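Local coordinates for Rev protein (Borrelia burgdorferi, PDB 5EQZ) that is of unknown function but is probably a plasmid-encoded lipoprotein of the Lyme disease spirochaete with an all-helical fold, at residues A[25-28]-A[29-32]; A[87-90]-A[91-94]; A[98-101]-A[102-106]. All coordinates share one frame; numbering follows the deposited sequence.

Contact 1: A[25-28]-A[29-32]; sequences ALVN and DSSG
Ser30 turns its OG to the side of its own backbone N, opposite the carbonyl carbon (chi1 -60°), and this brings the hydroxyl back to Val27. Val27 has the matching torsion for CG1 (chi1 -72°), which leaves CG2 between its backbone N and carbonyl carbon, facing the incoming oxygen. The main bond runs from Val27 N to Ser30 OG, at 2.9 Å. It is nearly straight, with an N-H...O angle of 170°. A backbone bond joins the same two residues in the other direction, from Ser30 N to Val27 O at 3.0 Å. The two residues are therefore tied twice, once by side chain and once by main chain. Val27 CG2 lies 3.3 Å from Ser30 OG. The same Val27 CG2 touches Asp29 OD1 at 3.2 Å, and the Val27 and Asp29 side chains run side by side in the same direction. Leu26 adds a looser apolar contact, with Leu26 CD2 4.1 Å from Ser30 CB. Leu26 and Ser30 are buried and both pack on Phe35 of helix 32-48. Val27 and Asp29 are exposed. Lys75 of helix 55-88 donates to Asn28 O and Ser30 O, and Lys71 donates to Leu26 O. Past the turn, Ser31 is the N-cap of helix 32-48, and its OG accepts from Lys34 N. The arrangement is a type I beta turn from Val27 to Ser30, closed by its backbone bond and reinforced by the serine hydroxyl, in the link between helices 10-24 and 32-48.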
loop_
_atom_site.group_PDB
_atom_site.type_symbol
_atom_site.label_atom_id
_atom_site.label_comp_id
_atom_site.label_asym_id
_atom_site.label_seq_id
_atom_site.Cartn_x
_atom_site.Cartn_y
_atom_site.Cartn_z
ATOM N N ALA A 25 9.253 1.532 -6.518
ATOM C CA ALA A 25 8.548 0.417 -7.161
ATOM C C ALA A 25 7.257 0.027 -6.450
ATOM O O ALA A 25 6.528 -0.847 -6.959
ATOM C CB ALA A 25 9.455 -0.814 -7.245
ATOM N N LEU A 26 6.970 0.631 -5.301
ATOM C CA LEU A 26 5.690 0.425 -4.634
ATOM C C LEU A 26 4.555 0.840 -5.564
ATOM O O LEU A 26 4.640 1.858 -6.265
ATOM C CB LEU A 26 5.633 1.243 -3.342
ATOM C CG LEU A 26 6.436 0.744 -2.141
ATOM C CD1 LEU A 26 6.508 1.830 -1.051
ATOM C CD2 LEU A 26 5.875 -0.549 -1.583
ATOM N N VAL A 27 3.483 0.044 -5.581
ATOM C CA VAL A 27 2.290 0.359 -6.345
ATOM C C VAL A 27 1.077 0.084 -5.470
ATOM O O VAL A 27 1.195 -0.382 -4.335
ATOM C CB VAL A 27 2.227 -0.437 -7.665
ATOM C CG1 VAL A 27 3.259 0.113 -8.644
ATOM C CG2 VAL A 27 2.488 -1.921 -7.412
ATOM N N ASN A 28 -0.117 0.395 -5.992
ATOM C CA ASN A 28 -1.309 0.315 -5.151
ATOM C C ASN A 28 -1.740 -1.122 -4.857
ATOM O O ASN A 28 -2.558 -1.328 -3.956
ATOM C CB ASN A 28 -2.470 1.086 -5.788
ATOM C CG ASN A 28 -2.279 2.584 -5.724
ATOM O OD1 ASN A 28 -1.549 3.092 -4.872
ATOM N ND2 ASN A 28 -2.938 3.305 -6.628
ATOM N N ASP A 29 -1.238 -2.119 -5.578
ATOM C CA ASP A 29 -1.508 -3.492 -5.163
ATOM C C ASP A 29 -0.323 -4.129 -4.436
ATOM O O ASP A 29 -0.356 -5.322 -4.143
ATOM C CB ASP A 29 -1.997 -4.355 -6.347
ATOM C CG ASP A 29 -0.913 -4.690 -7.369
ATOM O OD1 ASP A 29 0.188 -4.112 -7.369
ATOM O OD2 ASP A 29 -1.180 -5.576 -8.199
ATOM N N SER A 30 0.698 -3.347 -4.078
ATOM C CA SER A 30 1.731 -3.857 -3.186
ATOM C C SER A 30 1.151 -4.145 -1.813
ATOM O O SER A 30 0.344 -3.374 -1.297
ATOM C CB SER A 30 2.873 -2.841 -3.049
ATOM O OG SER A 30 3.462 -2.592 -4.305
ATOM N N SER A 31 1.586 -5.243 -1.199
ATOM C CA SER A 31 1.024 -5.627 0.092
ATOM C C SER A 31 1.331 -4.577 1.158
ATOM O O SER A 31 2.334 -3.855 1.093
ATOM C CB SER A 31 1.559 -6.997 0.532
ATOM O OG SER A 31 2.870 -6.901 1.074
ATOM N N GLY A 32 0.435 -4.482 2.143
ATOM C CA GLY A 32 0.687 -3.598 3.269
ATOM C C GLY A 32 1.984 -3.913 3.992
ATOM O O GLY A 32 2.685 -3.001 4.440
#

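Contact 2: A[87-90]-A[91-94]; sequences ENIT and DKDQ
The chain leaves helix 55-88 near Asn88, makes an inverse gamma turn centred on Asp91, with a weak bond from Lys92 N to Thr90 O at 3.1 Å, and enters a type I turn from Asp91 to Gln94. Lys92 carries the side-chain contact. It reaches back along the chain toward the end of the helix. Lys92 CG meets Ile89 CG2 at 3.8 Å, and the two side chains pass at a slant. The lysine stays extended as far as CE and then bends at the last torsion (chi4 54°), which turns NZ toward the backbone. Lys92 NZ comes to 2.9 Å from Glu87 O, a bond that must be called doubtful because the model sets NZ too close to another carbonyl oxygen. The other end of Ile89 packs on Ser97, Lys100 and Ile101 of helix 95-107. Lys92 also touches Asp124 and Ser127 of helix 122-142, and Asp91 O accepts from Ser97 OG. If Lys92 NZ is placed about right, its positive charge would probably favour a place beside the partly negative C-terminal end of helix 55-88.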
loop_
_atom_site.group_PDB
_atom_site.type_symbol
_atom_site.label_atom_id
_atom_site.label_comp_id
_atom_site.label_asym_id
_atom_site.label_seq_id
_atom_site.Cartn_x
_atom_site.Cartn_y
_atom_site.Cartn_z
ATOM N N GLU A 87 -18.743 -1.002 -1.590
ATOM C CA GLU A 87 -19.914 -0.788 -0.742
ATOM C C GLU A 87 -21.108 -0.285 -1.533
ATOM O O GLU A 87 -22.252 -0.650 -1.231
ATOM C CB GLU A 87 -19.584 0.199 0.375
ATOM C CG GLU A 87 -18.711 -0.365 1.468
ATOM C CD GLU A 87 -18.374 0.671 2.510
ATOM O OE1 GLU A 87 -18.439 1.880 2.190
ATOM O OE2 GLU A 87 -18.052 0.275 3.649
ATOM N N ASN A 88 -20.874 0.545 -2.546
ATOM C CA ASN A 88 -21.963 1.188 -3.271
ATOM C C ASN A 88 -22.510 0.369 -4.434
ATOM O O ASN A 88 -23.464 0.814 -5.082
ATOM C CB ASN A 88 -21.520 2.553 -3.783
ATOM C CG ASN A 88 -21.349 3.559 -2.668
ATOM O OD1 ASN A 88 -20.957 4.696 -2.907
ATOM N ND2 ASN A 88 -21.659 3.156 -1.447
ATOM N N ILE A 89 -21.937 -0.796 -4.733
ATOM C CA ILE A 89 -22.537 -1.666 -5.740
ATOM C C ILE A 89 -23.912 -2.108 -5.254
ATOM O O ILE A 89 -24.083 -2.505 -4.095
ATOM C CB ILE A 89 -21.623 -2.863 -6.038
ATOM C CG1 ILE A 89 -20.327 -2.392 -6.708
ATOM C CG2 ILE A 89 -22.358 -3.885 -6.903
ATOM C CD1 ILE A 89 -19.284 -3.470 -6.845
ATOM N N THR A 90 -24.902 -2.032 -6.135
ATOM C CA THR A 90 -26.307 -2.157 -5.719
ATOM C C THR A 90 -26.838 -3.587 -5.805
ATOM O O THR A 90 -27.215 -4.181 -4.792
ATOM C CB THR A 90 -27.162 -1.205 -6.553
ATOM O OG1 THR A 90 -26.662 -1.185 -7.897
ATOM C CG2 THR A 90 -27.093 0.183 -5.975
ATOM N N ASP A 91 -26.913 -4.132 -7.017
ATOM C CA ASP A 91 -27.410 -5.494 -7.214
ATOM C C ASP A 91 -26.232 -6.462 -7.117
ATOM O O ASP A 91 -25.769 -7.032 -8.100
ATOM C CB ASP A 91 -28.131 -5.609 -8.549
ATOM C CG ASP A 91 -29.343 -4.696 -8.644
ATOM O OD1 ASP A 91 -30.129 -4.636 -7.673
ATOM O OD2 ASP A 91 -29.504 -4.035 -9.693
ATOM N N LYS A 92 -25.748 -6.632 -5.885
ATOM C CA LYS A 92 -24.455 -7.278 -5.669
ATOM C C LYS A 92 -24.456 -8.750 -6.058
ATOM O O LYS A 92 -23.379 -9.320 -6.262
ATOM C CB LYS A 92 -24.025 -7.138 -4.207
ATOM C CG LYS A 92 -23.656 -5.720 -3.780
ATOM C CD LYS A 92 -23.078 -5.727 -2.372
ATOM C CE LYS A 92 -22.410 -4.400 -1.993
ATOM N NZ LYS A 92 -23.290 -3.221 -2.182
ATOM N N ASP A 93 -25.620 -9.390 -6.174
ATOM C CA ASP A 93 -25.595 -10.795 -6.542
ATOM C C ASP A 93 -25.586 -11.019 -8.046
ATOM O O ASP A 93 -25.438 -12.162 -8.478
ATOM C CB ASP A 93 -26.758 -11.548 -5.901
ATOM C CG ASP A 93 -26.713 -11.493 -4.395
ATOM O OD1 ASP A 93 -27.523 -10.748 -3.809
ATOM O OD2 ASP A 93 -25.829 -12.152 -3.805
ATOM N N GLN A 94 -25.710 -9.967 -8.851
ATOM C CA GLN A 94 -25.562 -10.134 -10.290
ATOM C C GLN A 94 -24.138 -10.562 -10.630
ATOM O O GLN A 94 -23.168 -10.133 -9.990
ATOM C CB GLN A 94 -25.891 -8.839 -11.032
ATOM C CG GLN A 94 -27.305 -8.311 -10.799
ATOM C CD GLN A 94 -28.381 -9.315 -11.195
ATOM O OE1 GLN A 94 -28.546 -9.618 -12.370
ATOM N NE2 GLN A 94 -29.123 -9.823 -10.218
#

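Contact 3: A[98-101]-A[102-106]; sequences KRKI and WSEAK
Lys100 reaches Glu104, one helical turn further on, along the surface of helix 95-107. From CB, its CG lies anti to the backbone N (chi1 -168°). A bend at the next torsion (chi2 52°) turns the chain along the helix toward its C-terminal end. Lys100 CD then passes Ser103 OG at 4.0 Å. Lys100 CE lies 3.4 Å from Glu104 OE1 and also approaches Glu104 CG. At the tip, Lys100 NZ forms a salt bridge to Glu104 OE1 at 3.0 Å. It uses the anti lone pair of that oxygen, the one directed away from the other carboxylate oxygen. The two side chains meet at an angle. Lys100 NZ also donates to a water at 3.0 Å. The same water is hydrogen-bonded to Ser103 OG at 2.6 Å, so it bridges the lysine and the serine. Beneath these groups run regular helical bonds, including Glu104 N to Lys100 O at 2.9 Å. Trp102 sets the edge of its ring against a carbonyl, with Trp102 CE3 3.8 Å from Arg99 O and the oxygen in the ring plane. Ile101 is buried against Ile86, Met126 and Ala130 of the neighbouring helices. Lys98 also leaves the segment, and its NZ donates to Leu115 O. The i to i+4 pair places opposite charges together, which probably favours the ionised forms of both. Its lysine nitrogen is held by both the carboxylate and the water.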
loop_
_atom_site.group_PDB
_atom_site.type_symbol
_atom_site.label_atom_id
_atom_site.label_comp_id
_atom_site.label_asym_id
_atom_site.label_seq_id
_atom_site.Cartn_x
_atom_site.Cartn_y
_atom_site.Cartn_z
ATOM N N LYS A 98 -20.565 -9.215 -8.995
ATOM C CA LYS A 98 -19.588 -10.081 -8.339
ATOM C C LYS A 98 -18.197 -9.920 -8.939
ATOM O O LYS A 98 -17.201 -9.798 -8.205
ATOM C CB LYS A 98 -20.034 -11.539 -8.427
ATOM C CG LYS A 98 -21.205 -11.911 -7.542
ATOM C CD LYS A 98 -21.530 -13.385 -7.809
ATOM C CE LYS A 98 -22.781 -13.836 -7.131
ATOM N NZ LYS A 98 -23.059 -15.251 -7.518
ATOM N N ARG A 99 -18.103 -9.926 -10.272
ATOM C CA ARG A 99 -16.798 -9.721 -10.901
ATOM C C ARG A 99 -16.243 -8.340 -10.581
ATOM O O ARG A 99 -15.024 -8.175 -10.425
ATOM C CB ARG A 99 -16.882 -9.920 -12.413
ATOM C CG ARG A 99 -17.319 -11.317 -12.821
ATOM C CD ARG A 99 -17.160 -11.576 -14.316
ATOM N NE ARG A 99 -18.301 -11.108 -15.095
ATOM C CZ ARG A 99 -19.250 -11.915 -15.562
ATOM N NH1 ARG A 99 -19.193 -13.220 -15.324
ATOM N NH2 ARG A 99 -20.261 -11.425 -16.262
ATOM N N LYS A 100 -17.129 -7.347 -10.440
ATOM C CA LYS A 100 -16.694 -5.999 -10.079
ATOM C C LYS A 100 -16.096 -5.964 -8.673
ATOM O O LYS A 100 -15.034 -5.372 -8.461
ATOM C CB LYS A 100 -17.871 -5.032 -10.184
ATOM C CG LYS A 100 -17.489 -3.561 -10.119
ATOM C CD LYS A 100 -16.412 -3.224 -11.113
ATOM C CE LYS A 100 -16.246 -1.725 -11.236
ATOM N NZ LYS A 100 -15.025 -1.393 -12.021
ATOM N N ILE A 101 -16.753 -6.603 -7.696
ATOM C CA ILE A 101 -16.198 -6.681 -6.343
ATOM C C ILE A 101 -14.832 -7.350 -6.379
ATOM O O ILE A 101 -13.859 -6.871 -5.780
ATOM C CB ILE A 101 -17.154 -7.445 -5.405
ATOM C CG1 ILE A 101 -18.491 -6.718 -5.284
ATOM C CG2 ILE A 101 -16.496 -7.643 -4.019
ATOM C CD1 ILE A 101 -19.581 -7.553 -4.639
ATOM N N TRP A 102 -14.748 -8.476 -7.083
ATOM C CA TRP A 102 -13.495 -9.210 -7.195
ATOM C C TRP A 102 -12.392 -8.342 -7.800
ATOM O O TRP A 102 -11.269 -8.285 -7.279
ATOM C CB TRP A 102 -13.731 -10.469 -8.027
ATOM C CG TRP A 102 -12.494 -11.191 -8.369
ATOM C CD1 TRP A 102 -11.817 -12.086 -7.587
ATOM C CD2 TRP A 102 -11.763 -11.088 -9.594
ATOM N NE1 TRP A 102 -10.708 -12.550 -8.257
ATOM C CE2 TRP A 102 -10.652 -11.953 -9.490
ATOM C CE3 TRP A 102 -11.938 -10.347 -10.770
ATOM C CZ2 TRP A 102 -9.717 -12.092 -10.520
ATOM C CZ3 TRP A 102 -11.014 -10.489 -11.787
ATOM C CH2 TRP A 102 -9.919 -11.353 -11.659
ATOM N N SER A 103 -12.697 -7.645 -8.895
ATOM C CA SER A 103 -11.655 -6.901 -9.598
ATOM C C SER A 103 -11.245 -5.647 -8.829
ATOM O O SER A 103 -10.065 -5.269 -8.843
ATOM C CB SER A 103 -12.118 -6.536 -11.004
ATOM O OG SER A 103 -13.066 -5.492 -10.961
ATOM N N GLU A 104 -12.198 -4.986 -8.159
ATOM C CA GLU A 104 -11.861 -3.809 -7.353
ATOM C C GLU A 104 -10.941 -4.186 -6.202
ATOM O O GLU A 104 -9.987 -3.457 -5.879
ATOM C CB GLU A 104 -13.135 -3.158 -6.814
ATOM C CG GLU A 104 -13.959 -2.407 -7.843
ATOM C CD GLU A 104 -13.297 -1.135 -8.323
ATOM O OE1 GLU A 104 -13.379 -0.849 -9.532
ATOM O OE2 GLU A 104 -12.686 -0.421 -7.498
ATOM N N ALA A 105 -11.221 -5.313 -5.555
ATOM C CA ALA A 105 -10.333 -5.779 -4.501
ATOM C C ALA A 105 -8.968 -6.130 -5.068
ATOM O O ALA A 105 -7.935 -5.764 -4.489
ATOM C CB ALA A 105 -10.951 -6.981 -3.784
ATOM N N LYS A 106 -8.943 -6.833 -6.205
ATOM C CA LYS A 106 -7.676 -7.269 -6.788
ATOM C C LYS A 106 -6.792 -6.076 -7.127
ATOM O O LYS A 106 -5.569 -6.124 -6.924
ATOM C CB LYS A 106 -7.941 -8.127 -8.027
ATOM C CG LYS A 106 -6.698 -8.559 -8.765
ATOM C CD LYS A 106 -6.990 -9.671 -9.772
ATOM C CE LYS A 106 -5.799 -9.886 -10.707
ATOM N NZ LYS A 106 -6.173 -10.617 -11.955
HETATM O O HOH W 1 -12.582 -2.970 -11.488
#

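In the fold
The contacts follow one another along the chain in the order 1, 2, 3. Contact 1 lies in the link between helices 10-24 and 32-48, near the chain's centre. Contact 2 covers the end of helix 55-88 and the loop after it, and contact 3 lies on helix 95-107, the next one. The centres of contacts 2 and 3 are about 11 Å apart, and they touch through Ile89 and through Lys98, which lies against Lys92 and Asp93. Contact 1 is about 17 Å from contact 3, centre to centre, and meets it lightly through Asp29 and Lys106. Contacts 1 and 2 do not touch. Together they include two connections and one helix of an elongated all-helical protein.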